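Local structure of flavohemoglobin (Malassezia yamatoensis, 6O0A) at residues A[201-204]-A[205-208]; A[286-289]-A[290-293]; A[98-101]-A[102-106]; A[227-230]-A[231-235]. The protein probably detoxifies nitric oxide as a dioxygenase, passing electrons from NAD(P)H through FAD to the heme, and is linked to nitric oxide resistance. All blocks are in the same frame, centred on the assembly; numbering follows the deposited sequence.

Contact 1 (A[201-204]-A[205-208]). With FAD (flavin-adenine dinucleotide), chain B.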
loop_
_atom_site.group_PDB
_atom_site.type_symbol
_atom_site.label_atom_id
_atom_site.label_comp_id
_atom_site.label_asym_id
_atom_site.label_seq_id
_atom_site.Cartn_x
_atom_site.Cartn_y
_atom_site.Cartn_z
ATOM N N PRO A 201 -6.504 -5.404 -16.898
ATOM C CA PRO A 201 -7.347 -4.256 -16.542
ATOM C C PRO A 201 -7.237 -3.941 -15.060
ATOM O O PRO A 201 -7.340 -4.825 -14.210
ATOM C CB PRO A 201 -8.761 -4.720 -16.916
ATOM C CG PRO A 201 -8.563 -5.816 -17.903
ATOM C CD PRO A 201 -7.283 -6.502 -17.486
ATOM N N GLY A 202 -7.012 -2.669 -14.757
ATOM C CA GLY A 202 -6.963 -2.243 -13.374
ATOM C C GLY A 202 -8.349 -1.979 -12.810
ATOM O O GLY A 202 -9.304 -1.703 -13.535
ATOM N N LYS A 203 -8.451 -2.108 -11.491
ATOM C CA LYS A 203 -9.654 -1.760 -10.748
ATOM C C LYS A 203 -9.411 -0.457 -10.005
ATOM O O LYS A 203 -8.297 -0.195 -9.541
ATOM C CB LYS A 203 -10.037 -2.868 -9.763
ATOM C CG LYS A 203 -10.233 -4.240 -10.429
ATOM C CD LYS A 203 -10.840 -5.257 -9.477
ATOM C CE LYS A 203 -9.975 -5.452 -8.245
ATOM N NZ LYS A 203 -10.355 -6.673 -7.471
ATOM N N ALA A 204 -10.451 0.375 -9.902
ATOM C CA ALA A 204 -10.278 1.665 -9.250
ATOM C C ALA A 204 -9.797 1.487 -7.815
ATOM O O ALA A 204 -10.386 0.726 -7.036
ATOM C CB ALA A 204 -11.591 2.455 -9.285
ATOM N N GLY A 205 -8.720 2.206 -7.476
ATOM C CA GLY A 205 -8.035 2.072 -6.207
ATOM C C GLY A 205 -6.754 1.267 -6.288
ATOM O O GLY A 205 -5.928 1.337 -5.362
ATOM N N GLN A 206 -6.551 0.516 -7.364
ATOM C CA GLN A 206 -5.335 -0.282 -7.421
ATOM C C GLN A 206 -4.135 0.578 -7.800
ATOM O O GLN A 206 -4.252 1.714 -8.277
ATOM C CB GLN A 206 -5.499 -1.446 -8.397
ATOM C CG GLN A 206 -6.502 -2.503 -7.911
ATOM C CD GLN A 206 -6.480 -3.753 -8.759
ATOM O OE1 GLN A 206 -6.476 -3.683 -9.986
ATOM N NE2 GLN A 206 -6.453 -4.911 -8.105
ATOM N N TYR A 207 -2.951 0.009 -7.571
ATOM C CA TYR A 207 -1.683 0.667 -7.811
ATOM C C TYR A 207 -0.814 -0.218 -8.689
ATOM O O TYR A 207 -1.092 -1.404 -8.879
ATOM C CB TYR A 207 -0.956 0.960 -6.495
ATOM C CG TYR A 207 -0.684 -0.282 -5.657
ATOM C CD1 TYR A 207 0.444 -1.067 -5.878
ATOM C CD2 TYR A 207 -1.547 -0.663 -4.639
ATOM C CE1 TYR A 207 0.692 -2.187 -5.094
ATOM C CE2 TYR A 207 -1.302 -1.771 -3.867
ATOM C CZ TYR A 207 -0.181 -2.531 -4.103
ATOM O OH TYR A 207 0.047 -3.637 -3.315
ATOM N N ILE A 208 0.254 0.376 -9.218
ATOM C CA ILE A 208 1.295 -0.371 -9.904
ATOM C C ILE A 208 2.609 -0.062 -9.205
ATOM O O ILE A 208 2.756 0.954 -8.526
ATOM C CB ILE A 208 1.379 -0.041 -11.420
ATOM C CG1 ILE A 208 1.327 1.470 -11.698
ATOM C CG2 ILE A 208 0.215 -0.699 -12.191
ATOM C CD1 ILE A 208 2.579 2.262 -11.368
HETATM P PA FAD B . 11.907 6.917 -0.397
HETATM O O1A FAD B . 13.274 6.813 -0.962
HETATM O O2A FAD B . 11.115 5.639 -0.371
HETATM O O5B FAD B . 11.981 7.514 1.083
HETATM C C5B FAD B . 10.807 7.521 1.915
HETATM C C4B FAD B . 11.245 8.078 3.246
HETATM O O4B FAD B . 12.295 7.242 3.783
HETATM C C3B FAD B . 11.856 9.467 3.193
HETATM O O3B FAD B . 10.868 10.494 3.227
HETATM C C2B FAD B . 12.714 9.485 4.461
HETATM O O2B FAD B . 11.945 9.805 5.615
HETATM C C1B FAD B . 13.194 8.030 4.546
HETATM N N9A FAD B . 14.545 7.826 4.030
HETATM C C8A FAD B . 14.932 7.860 2.718
HETATM N N7A FAD B . 16.222 7.713 2.538
HETATM C C5A FAD B . 16.719 7.580 3.825
HETATM C C6A FAD B . 18.028 7.464 4.325
HETATM N N6A FAD B . 19.118 7.434 3.548
HETATM N N1A FAD B . 18.187 7.400 5.666
HETATM C C2A FAD B . 17.100 7.439 6.445
HETATM N N3A FAD B . 15.816 7.556 6.088
HETATM C C4A FAD B . 15.694 7.631 4.758
HETATM N N1 FAD B . 2.970 8.488 -3.903
HETATM C C2 FAD B . 2.523 9.453 -4.761
HETATM O O2 FAD B . 3.137 10.517 -4.923
HETATM N N3 FAD B . 1.346 9.240 -5.474
HETATM C C4 FAD B . 0.556 8.107 -5.411
HETATM O O4 FAD B . -0.456 8.008 -6.106
HETATM C C4X FAD B . 1.040 7.093 -4.504
HETATM N N5 FAD B . 0.349 5.990 -4.386
HETATM C C5X FAD B . 0.820 5.015 -3.511
HETATM C C6 FAD B . 0.088 3.837 -3.360
HETATM C C7 FAD B . 0.521 2.825 -2.507
HETATM C C7M FAD B . -0.313 1.581 -2.336
HETATM C C8 FAD B . 1.727 2.985 -1.803
HETATM C C8M FAD B . 2.250 1.899 -0.900
HETATM C C9 FAD B . 2.452 4.163 -1.943
HETATM C C9A FAD B . 2.005 5.183 -2.777
HETATM N N10 FAD B . 2.719 6.392 -2.931
HETATM C C10 FAD B . 2.259 7.371 -3.787
HETATM C "C1'" FAD B . 4.011 6.594 -2.254
HETATM C "C2'" FAD B . 5.189 6.110 -3.093
HETATM O "O2'" FAD B . 5.087 4.700 -3.288
HETATM C "C3'" FAD B . 6.537 6.449 -2.451
HETATM O "O3'" FAD B . 6.555 5.960 -1.111
HETATM C "C4'" FAD B . 6.842 7.947 -2.433
HETATM O "O4'" FAD B . 6.670 8.464 -3.754
HETATM C "C5'" FAD B . 8.232 8.256 -1.913
HETATM O "O5'" FAD B . 9.200 7.604 -2.766
HETATM P P FAD B . 10.709 8.120 -2.700
HETATM O O1P FAD B . 10.917 9.516 -3.175
HETATM O O2P FAD B . 11.532 7.127 -3.474
HETATM O O3P FAD B . 11.096 8.054 -1.156
HETATM O O HOH W 1 -6.768 -5.872 -11.598
#
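Lys203 and Gln206 close a type II beta turn that leads into strand 207-213 of the FAD-binding barrel, and they hold each other twice. In the tight part, Gln206 N donates to Lys203 O at 2.9 Å, while the side chain of Gln206, extended beyond CG, reaches across to Lys203 so that OE1 takes the Lys203 N-H, also at 2.9 Å and from above the carbonyl plane (42° out). Gln206 CG sits anti to the carbonyl carbon (chi1 -68°), which brings the amide beside Lys203 N. Its NE2 goes on to Gly266 O. Gly205 takes a corner with positive phi (102°), a conformation that suits glycine. The looser side belongs to Lys203, whose exposed chain bends at chi3 and lays CE 3.6 Å from Gln206 NE2. Near Pro201 a water takes over, bridging Pro201 O and Gln206 OE1. Past the turn, methyl C7M of FAD sits over one face of the Tyr207 ring, 3.4 Å from CD2.

Contact 2 (A[286-289]-A[290-293]). With FAD (flavin-adenine dinucleotide), chain B.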
loop_
_atom_site.group_PDB
_atom_site.type_symbol
_atom_site.label_atom_id
_atom_site.label_comp_id
_atom_site.label_asym_id
_atom_site.label_seq_id
_atom_site.Cartn_x
_atom_site.Cartn_y
_atom_site.Cartn_z
ATOM N N ALA A 286 -5.777 13.857 1.994
ATOM C CA ALA A 286 -4.877 14.988 2.135
ATOM C C ALA A 286 -3.786 14.878 1.084
ATOM O O ALA A 286 -3.275 13.786 0.824
ATOM C CB ALA A 286 -4.237 15.045 3.528
ATOM N N GLY A 287 -3.434 16.015 0.493
ATOM C CA GLY A 287 -2.294 16.041 -0.419
ATOM C C GLY A 287 -2.487 15.081 -1.577
ATOM O O GLY A 287 -3.563 15.007 -2.182
ATOM N N ILE A 288 -1.438 14.306 -1.878
ATOM C CA ILE A 288 -1.493 13.369 -3.000
ATOM C C ILE A 288 -2.337 12.148 -2.674
ATOM O O ILE A 288 -2.602 11.327 -3.565
ATOM C CB ILE A 288 -0.056 12.998 -3.436
ATOM C CG1 ILE A 288 -0.046 12.464 -4.871
ATOM C CG2 ILE A 288 0.570 11.994 -2.468
ATOM C CD1 ILE A 288 -0.637 13.424 -5.893
ATOM N N GLY A 289 -2.843 12.051 -1.443
ATOM C CA GLY A 289 -3.842 11.049 -1.117
ATOM C C GLY A 289 -5.123 11.184 -1.921
ATOM O O GLY A 289 -5.977 10.301 -1.849
ATOM N N VAL A 290 -5.258 12.262 -2.695
ATOM C CA VAL A 290 -6.365 12.398 -3.630
ATOM C C VAL A 290 -6.363 11.317 -4.705
ATOM O O VAL A 290 -7.390 11.087 -5.329
ATOM C CB VAL A 290 -6.324 13.806 -4.274
ATOM C CG1 VAL A 290 -5.223 13.894 -5.318
ATOM C CG2 VAL A 290 -7.664 14.145 -4.907
ATOM N N THR A 291 -5.233 10.651 -4.970
ATOM C CA THR A 291 -5.202 9.829 -6.179
ATOM C C THR A 291 -6.186 8.655 -6.140
ATOM O O THR A 291 -6.927 8.480 -7.122
ATOM C CB THR A 291 -3.762 9.397 -6.501
ATOM O OG1 THR A 291 -3.160 8.714 -5.395
ATOM C CG2 THR A 291 -2.898 10.621 -6.869
ATOM N N PRO A 292 -6.293 7.847 -5.071
ATOM C CA PRO A 292 -7.389 6.852 -5.059
ATOM C C PRO A 292 -8.777 7.482 -5.066
ATOM O O PRO A 292 -9.707 6.916 -5.657
ATOM C CB PRO A 292 -7.138 6.048 -3.770
ATOM C CG PRO A 292 -6.262 6.906 -2.932
ATOM C CD PRO A 292 -5.427 7.716 -3.878
ATOM N N VAL A 293 -8.939 8.642 -4.434
ATOM C CA VAL A 293 -10.240 9.311 -4.421
ATOM C C VAL A 293 -10.691 9.628 -5.847
ATOM O O VAL A 293 -11.835 9.358 -6.238
ATOM C CB VAL A 293 -10.170 10.570 -3.539
ATOM C CG1 VAL A 293 -11.452 11.400 -3.659
ATOM C CG2 VAL A 293 -9.931 10.185 -2.067
HETATM P PA FAD B . 11.907 6.917 -0.397
HETATM O O1A FAD B . 13.274 6.813 -0.962
HETATM O O2A FAD B . 11.115 5.639 -0.371
HETATM O O5B FAD B . 11.981 7.514 1.083
HETATM C C5B FAD B . 10.807 7.521 1.915
HETATM C C4B FAD B . 11.245 8.078 3.246
HETATM O O4B FAD B . 12.295 7.242 3.783
HETATM C C3B FAD B . 11.856 9.467 3.193
HETATM O O3B FAD B . 10.868 10.494 3.227
HETATM C C2B FAD B . 12.714 9.485 4.461
HETATM O O2B FAD B . 11.945 9.805 5.615
HETATM C C1B FAD B . 13.194 8.030 4.546
HETATM N N9A FAD B . 14.545 7.826 4.030
HETATM C C8A FAD B . 14.932 7.860 2.718
HETATM N N7A FAD B . 16.222 7.713 2.538
HETATM C C5A FAD B . 16.719 7.580 3.825
HETATM C C6A FAD B . 18.028 7.464 4.325
HETATM N N6A FAD B . 19.118 7.434 3.548
HETATM N N1A FAD B . 18.187 7.400 5.666
HETATM C C2A FAD B . 17.100 7.439 6.445
HETATM N N3A FAD B . 15.816 7.556 6.088
HETATM C C4A FAD B . 15.694 7.631 4.758
HETATM N N1 FAD B . 2.970 8.488 -3.903
HETATM C C2 FAD B . 2.523 9.453 -4.761
HETATM O O2 FAD B . 3.137 10.517 -4.923
HETATM N N3 FAD B . 1.346 9.240 -5.474
HETATM C C4 FAD B . 0.556 8.107 -5.411
HETATM O O4 FAD B . -0.456 8.008 -6.106
HETATM C C4X FAD B . 1.040 7.093 -4.504
HETATM N N5 FAD B . 0.349 5.990 -4.386
HETATM C C5X FAD B . 0.820 5.015 -3.511
HETATM C C6 FAD B . 0.088 3.837 -3.360
HETATM C C7 FAD B . 0.521 2.825 -2.507
HETATM C C7M FAD B . -0.313 1.581 -2.336
HETATM C C8 FAD B . 1.727 2.985 -1.803
HETATM C C8M FAD B . 2.250 1.899 -0.900
HETATM C C9 FAD B . 2.452 4.163 -1.943
HETATM C C9A FAD B . 2.005 5.183 -2.777
HETATM N N10 FAD B . 2.719 6.392 -2.931
HETATM C C10 FAD B . 2.259 7.371 -3.787
HETATM C "C1'" FAD B . 4.011 6.594 -2.254
HETATM C "C2'" FAD B . 5.189 6.110 -3.093
HETATM O "O2'" FAD B . 5.087 4.700 -3.288
HETATM C "C3'" FAD B . 6.537 6.449 -2.451
HETATM O "O3'" FAD B . 6.555 5.960 -1.111
HETATM C "C4'" FAD B . 6.842 7.947 -2.433
HETATM O "O4'" FAD B . 6.670 8.464 -3.754
HETATM C "C5'" FAD B . 8.232 8.256 -1.913
HETATM O "O5'" FAD B . 9.200 7.604 -2.766
HETATM P P FAD B . 10.709 8.120 -2.700
HETATM O O1P FAD B . 10.917 9.516 -3.175
HETATM O O2P FAD B . 11.532 7.127 -3.474
HETATM O O3P FAD B . 11.096 8.054 -1.156
#
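The pyrimidine end of the flavin meets Ile288 and Thr291 from one and the same side of its plane. Ile288 CG2 lies over that face near C2, 3.8 Å from FAD O2, while CG1, anti to the backbone N (chi1 -159°), comes in obliquely at the edge, 3.6 Å from FAD N3. Chi2 (57°) then turns CD1 toward Thr291 CG2, 3.7 Å away. At the O4 edge, Thr291 OG1 stands above the plane, 2.9 Å from FAD O4 and 3.2 Å from Ile288 O, one hydroxyl proton facing two acceptors. Ile288 O also takes the N-H of Thr291 at 3.1 Å, with the donor 45° out of the carbonyl plane.

This is the turn between strand 281-286 and helix 290-302 in the NAD-binding domain, with the Gly-x-Gly-x-Thr-Pro sequence familiar from the ferredoxin reductase family. Gly287 has positive phi, and Gly289 N donates to Ala286 O. Gly287 O in turn receives Val290 N at 3.3 Å. Pro292, which has no N-H to give, sets CD against Gly289 O.

Thr291, its backbone tied into the first turn, thus places a hydroxyl close to the flavin O4. Any donation from OG1 to FAD O4 would probably draw electron density toward the carbonyl and favour the reduced ring.

Contact 3 (A[98-101]-A[102-106]). With HEM (protoporphyrin IX containing Fe), chain C.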
loop_
_atom_site.group_PDB
_atom_site.type_symbol
_atom_site.label_atom_id
_atom_site.label_comp_id
_atom_site.label_asym_id
_atom_site.label_seq_id
_atom_site.Cartn_x
_atom_site.Cartn_y
_atom_site.Cartn_z
ATOM N N MET A 98 -4.421 -8.215 6.888
ATOM C CA MET A 98 -2.974 -8.084 6.764
ATOM C C MET A 98 -2.447 -8.960 5.639
ATOM O O MET A 98 -1.610 -8.521 4.841
ATOM C CB MET A 98 -2.284 -8.443 8.081
ATOM C CG MET A 98 -0.785 -8.197 8.047
ATOM S SD MET A 98 0.062 -8.713 9.556
ATOM C CE MET A 98 0.019 -10.497 9.368
ATOM N N LEU A 99 -2.928 -10.206 5.561
ATOM C CA LEU A 99 -2.449 -11.120 4.531
ATOM C C LEU A 99 -2.755 -10.587 3.141
ATOM O O LEU A 99 -1.919 -10.683 2.237
ATOM C CB LEU A 99 -3.077 -12.500 4.715
ATOM C CG LEU A 99 -2.626 -13.256 5.967
ATOM C CD1 LEU A 99 -2.934 -14.741 5.838
ATOM C CD2 LEU A 99 -1.155 -13.024 6.208
ATOM N N SER A 100 -3.953 -10.028 2.953
ATOM C CA SER A 100 -4.335 -9.547 1.634
ATOM C C SER A 100 -3.476 -8.365 1.218
ATOM O O SER A 100 -3.004 -8.303 0.075
ATOM C CB SER A 100 -5.819 -9.177 1.624
ATOM O OG SER A 100 -6.201 -8.643 0.373
ATOM N N ARG A 101 -3.241 -7.428 2.143
ATOM C CA ARG A 101 -2.407 -6.272 1.823
ATOM C C ARG A 101 -1.002 -6.708 1.442
ATOM O O ARG A 101 -0.440 -6.228 0.449
ATOM C CB ARG A 101 -2.365 -5.305 3.005
ATOM C CG ARG A 101 -1.680 -3.980 2.690
ATOM C CD ARG A 101 -1.526 -3.105 3.927
ATOM N NE ARG A 101 -0.639 -3.713 4.916
ATOM C CZ ARG A 101 -1.047 -4.263 6.058
ATOM N NH1 ARG A 101 -2.337 -4.272 6.372
ATOM N NH2 ARG A 101 -0.160 -4.796 6.888
ATOM N N VAL A 102 -0.420 -7.627 2.220
ATOM C CA VAL A 102 0.941 -8.078 1.956
ATOM C C VAL A 102 1.011 -8.843 0.640
ATOM O O VAL A 102 1.929 -8.638 -0.162
ATOM C CB VAL A 102 1.462 -8.929 3.128
ATOM C CG1 VAL A 102 2.831 -9.483 2.785
ATOM C CG2 VAL A 102 1.544 -8.079 4.398
ATOM N N ALA A 103 0.047 -9.739 0.399
ATOM C CA ALA A 103 0.057 -10.527 -0.832
ATOM C C ALA A 103 -0.006 -9.634 -2.067
ATOM O O ALA A 103 0.678 -9.892 -3.065
ATOM C CB ALA A 103 -1.115 -11.508 -0.839
ATOM N N ASN A 104 -0.840 -8.593 -2.028
ATOM C CA ASN A 104 -0.945 -7.701 -3.179
ATOM C C ASN A 104 0.357 -6.947 -3.414
ATOM O O ASN A 104 0.781 -6.778 -4.564
ATOM C CB ASN A 104 -2.109 -6.729 -2.989
ATOM C CG ASN A 104 -3.447 -7.322 -3.440
ATOM O OD1 ASN A 104 -3.871 -7.142 -4.588
ATOM N ND2 ASN A 104 -4.127 -8.026 -2.525
ATOM N N LYS A 105 1.010 -6.490 -2.340
ATOM C CA LYS A 105 2.315 -5.844 -2.485
ATOM C C LYS A 105 3.337 -6.809 -3.074
ATOM O O LYS A 105 4.076 -6.465 -4.002
ATOM C CB LYS A 105 2.793 -5.313 -1.134
ATOM C CG LYS A 105 4.090 -4.509 -1.197
ATOM C CD LYS A 105 3.893 -3.237 -1.996
ATOM C CE LYS A 105 2.968 -2.255 -1.275
ATOM N NZ LYS A 105 3.684 -1.518 -0.194
ATOM N N HIS A 106 3.395 -8.027 -2.531
ATOM C CA HIS A 106 4.307 -9.047 -3.043
ATOM C C HIS A 106 4.083 -9.313 -4.521
ATOM O O HIS A 106 5.041 -9.473 -5.288
ATOM C CB HIS A 106 4.111 -10.342 -2.268
ATOM C CG HIS A 106 4.768 -10.342 -0.937
ATOM N ND1 HIS A 106 4.591 -11.361 -0.028
ATOM C CD2 HIS A 106 5.608 -9.453 -0.359
ATOM C CE1 HIS A 106 5.300 -11.104 1.057
ATOM N NE2 HIS A 106 5.911 -9.944 0.884
HETATM C CHA HEM C . 6.931 -5.967 2.116
HETATM C CHB HEM C . 5.828 -9.540 5.248
HETATM C CHC HEM C . 8.403 -12.666 2.575
HETATM C CHD HEM C . 10.018 -8.984 -0.138
HETATM C C1A HEM C . 6.390 -6.665 3.181
HETATM C C2A HEM C . 5.522 -6.125 4.204
HETATM C C3A HEM C . 5.215 -7.107 5.060
HETATM C C4A HEM C . 5.894 -8.311 4.625
HETATM C CMA HEM C . 4.320 -7.004 6.311
HETATM C CAA HEM C . 5.019 -4.667 4.259
HETATM C CBA HEM C . 3.727 -4.662 3.446
HETATM C CGA HEM C . 3.181 -3.257 3.356
HETATM O O1A HEM C . 3.949 -2.333 2.990
HETATM O O2A HEM C . 1.977 -3.060 3.646
HETATM C C1B HEM C . 6.419 -10.705 4.799
HETATM C C2B HEM C . 6.324 -12.009 5.426
HETATM C C3B HEM C . 7.053 -12.876 4.696
HETATM C C4B HEM C . 7.609 -12.145 3.572
HETATM C CMB HEM C . 5.530 -12.264 6.724
HETATM C CAB HEM C . 7.282 -14.393 4.911
HETATM C CBB HEM C . 6.543 -15.172 5.718
HETATM C C1C HEM C . 9.091 -11.926 1.637
HETATM C C2C HEM C . 10.065 -12.452 0.715
HETATM C C3C HEM C . 10.519 -11.440 -0.048
HETATM C C4C HEM C . 9.846 -10.238 0.395
HETATM C CMC HEM C . 10.439 -13.951 0.655
HETATM C CAC HEM C . 11.593 -11.432 -1.168
HETATM C CBC HEM C . 12.613 -12.310 -1.199
HETATM C C1D HEM C . 9.311 -7.862 0.243
HETATM C C2D HEM C . 9.489 -6.545 -0.339
HETATM C C3D HEM C . 8.658 -5.707 0.277
HETATM C C4D HEM C . 7.906 -6.456 1.271
HETATM C CMD HEM C . 10.497 -6.214 -1.464
HETATM C CAD HEM C . 8.521 -4.199 -0.024
HETATM C CBD HEM C . 9.129 -3.431 1.146
HETATM C CGD HEM C . 10.637 -3.374 1.051
HETATM O O1D HEM C . 11.174 -3.030 -0.037
HETATM O O2D HEM C . 11.312 -3.653 2.080
HETATM N NA HEM C . 6.596 -8.006 3.471
HETATM N NB HEM C . 7.208 -10.826 3.677
HETATM N NC HEM C . 8.969 -10.567 1.416
HETATM N ND HEM C . 8.331 -7.776 1.212
HETATM FE FE HEM C . 7.558 -9.359 2.287
#
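Arg101 and Lys105, one helical turn apart and joined by Lys105 N to Arg101 O, both reach for the same heme propionate. Arg101 CB lies 3.1 Å from Val102 N; the chain leaves it anti to its own N (chi1 -172°), and CG comes within 3.9 Å of HEM O2A. CD lies 3.5 Å from HEM O2A, and the bend at chi3 (65°) then turns NE onto that oxygen at 3.0 Å, the oxygen lying in plane at the guanidinium edge. CZ, beyond NE, stays 4.1 Å from HEM O2A, with Val102 CG2 set obliquely to the group. Lys105 NZ makes a weak bond to the other oxygen, O1A.

The helix is the proximal F helix of the globin fold: His106 NE2 binds the heme iron at 2.2 Å, and ND1 is held by Glu158. Val102 packs beside the His106 ring and the heme margin, CG1 lying 3.4 Å above the ring plane, offset toward its rim, and CG2 touching heme methyl CMA. On another side of the helix, Ser100 O is gripped from opposite faces of its plane by Asn104 N and Asn104 ND2, the latter nearly straight at 177°. Asn104 OD1 and Ser100 OG leave the helix for Gly266 N and Asp267.

Contact 4 (A[227-230]-A[231-235])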
loop_
_atom_site.group_PDB
_atom_site.type_symbol
_atom_site.label_atom_id
_atom_site.label_comp_id
_atom_site.label_asym_id
_atom_site.label_seq_id
_atom_site.Cartn_x
_atom_site.Cartn_y
_atom_site.Cartn_z
ATOM N N LEU A 227 -4.634 6.234 -12.071
ATOM C CA LEU A 227 -5.563 7.333 -12.311
ATOM C C LEU A 227 -6.355 7.138 -13.603
ATOM O O LEU A 227 -5.952 6.378 -14.498
ATOM C CB LEU A 227 -4.795 8.662 -12.380
ATOM C CG LEU A 227 -4.103 9.098 -11.090
ATOM C CD1 LEU A 227 -3.254 10.315 -11.355
ATOM C CD2 LEU A 227 -5.143 9.372 -9.994
ATOM N N PRO A 228 -7.487 7.832 -13.748
ATOM C CA PRO A 228 -8.310 7.664 -14.956
ATOM C C PRO A 228 -7.524 7.886 -16.242
ATOM O O PRO A 228 -6.800 8.875 -16.395
ATOM C CB PRO A 228 -9.410 8.716 -14.778
ATOM C CG PRO A 228 -9.527 8.880 -13.315
ATOM C CD PRO A 228 -8.149 8.686 -12.741
ATOM N N SER A 229 -7.669 6.952 -17.178
ATOM C CA SER A 229 -6.921 6.993 -18.428
ATOM C C SER A 229 -7.602 6.064 -19.424
ATOM O O SER A 229 -8.586 5.390 -19.104
ATOM C CB SER A 229 -5.465 6.579 -18.203
ATOM O OG SER A 229 -5.422 5.186 -17.964
ATOM N N GLU A 230 -7.072 6.033 -20.645
ATOM C CA GLU A 230 -7.493 5.016 -21.596
ATOM C C GLU A 230 -7.082 3.645 -21.072
ATOM O O GLU A 230 -6.179 3.525 -20.243
ATOM C CB GLU A 230 -6.855 5.258 -22.958
ATOM C CG GLU A 230 -7.153 6.611 -23.535
ATOM C CD GLU A 230 -8.222 6.540 -24.594
ATOM O OE1 GLU A 230 -7.883 6.253 -25.761
ATOM O OE2 GLU A 230 -9.403 6.749 -24.253
ATOM N N GLU A 231 -7.740 2.600 -21.580
ATOM C CA GLU A 231 -7.402 1.254 -21.134
ATOM C C GLU A 231 -6.041 0.819 -21.651
ATOM O O GLU A 231 -5.462 -0.136 -21.122
ATOM C CB GLU A 231 -8.488 0.269 -21.569
ATOM C CG GLU A 231 -9.548 0.050 -20.496
ATOM C CD GLU A 231 -10.953 -0.075 -21.060
ATOM O OE1 GLU A 231 -11.132 0.141 -22.279
ATOM O OE2 GLU A 231 -11.882 -0.384 -20.279
ATOM N N THR A 232 -5.518 1.515 -22.653
ATOM C CA THR A 232 -4.190 1.273 -23.200
ATOM C C THR A 232 -3.092 2.038 -22.463
ATOM O O THR A 232 -1.946 2.060 -22.933
ATOM C CB THR A 232 -4.181 1.655 -24.678
ATOM O OG1 THR A 232 -4.674 2.995 -24.798
ATOM C CG2 THR A 232 -5.087 0.726 -25.467
ATOM N N GLN A 233 -3.412 2.657 -21.323
ATOM C CA GLN A 233 -2.492 3.535 -20.609
ATOM C C GLN A 233 -2.415 3.182 -19.129
ATOM O O GLN A 233 -3.356 2.628 -18.549
ATOM C CB GLN A 233 -2.928 5.007 -20.751
ATOM C CG GLN A 233 -2.951 5.462 -22.186
ATOM C CD GLN A 233 -3.591 6.820 -22.354
ATOM O OE1 GLN A 233 -4.460 7.222 -21.568
ATOM N NE2 GLN A 233 -3.161 7.541 -23.372
ATOM N N ARG A 234 -1.279 3.525 -18.515
ATOM C CA ARG A 234 -1.145 3.597 -17.062
ATOM C C ARG A 234 -0.814 5.038 -16.712
ATOM O O ARG A 234 0.183 5.581 -17.207
ATOM C CB ARG A 234 -0.046 2.668 -16.539
ATOM C CG ARG A 234 -0.266 1.206 -16.882
ATOM C CD ARG A 234 -1.424 0.603 -16.093
ATOM N NE ARG A 234 -1.374 -0.852 -16.193
ATOM C CZ ARG A 234 -2.435 -1.648 -16.235
ATOM N NH1 ARG A 234 -3.664 -1.137 -16.170
ATOM N NH2 ARG A 234 -2.272 -2.957 -16.345
ATOM N N ARG A 235 -1.639 5.653 -15.870
ATOM C CA ARG A 235 -1.464 7.045 -15.483
ATOM C C ARG A 235 -1.297 7.134 -13.974
ATOM O O ARG A 235 -2.042 6.490 -13.228
ATOM C CB ARG A 235 -2.651 7.892 -15.941
ATOM C CG ARG A 235 -2.570 9.337 -15.484
ATOM C CD ARG A 235 -3.890 10.050 -15.766
ATOM N NE ARG A 235 -3.902 11.378 -15.152
ATOM C CZ ARG A 235 -5.018 11.990 -14.768
ATOM N NH1 ARG A 235 -6.182 11.384 -14.931
ATOM N NH2 ARG A 235 -4.967 13.200 -14.224
HETATM O O HOH W 2 -4.328 4.476 -15.513
HETATM O O HOH W 3 -7.194 3.439 -26.165
#
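Arg235 is clasped by Leu227 and Pro228 where a loop with a type I turn, Glu230 to Gln233, leads into strand 234-239 of the antiparallel FAD-binding barrel. Leu227 CB and CD1 lie over one face of the guanidinium, CD1 3.9 Å above its plane and toward the rim. At the edge, NH1 donates to Pro228 O at 3.0 Å, in the carbonyl plane and on a lone pair. The extended chain of Arg235 carries NH2 on to salt bridges with Asp188 and Glu326, while Leu227 N bonds Arg235 O. Beside this pair, a water joins Leu227 O, Ser229 OG and Arg235 N. One shell out, Ser229 OG, wedged between its backbone N and carbonyl carbon (chi1 72°), donates to Glu230 O at 2.9 Å, and Gln233 N reaches that oxygen from the opposite face. Gln233 OE1 takes Glu230 N, its NE2 being held by Glu192. At the exposed end, a second water lies 2.9 Å from both Glu230 OE1 and Thr232 OG1.

Overall arrangement
Along the chain the order is contact 3, contact 1, contact 4, contact 2, strictly in series, with none enclosing or crossing another. Contact 3 links turns of one helix in the heme domain. Contact 1 closes the turn before strand 207-213, and contact 4 the loop from strand 219-225 to strand 234-239, so both belong to the barrel. Contact 2 closes the step from strand 281-286 into helix 290-302 of the NAD-binding domain. Tyr207 of contact 1 packs on Asn104 and Lys105 of contact 3, its OH 3.2 Å from Lys105 N, joining barrel to globin. Leu227 of contact 4 meets Thr291 of contact 2. Contacts 1 and 2 touch FAD at different ends of its flavin.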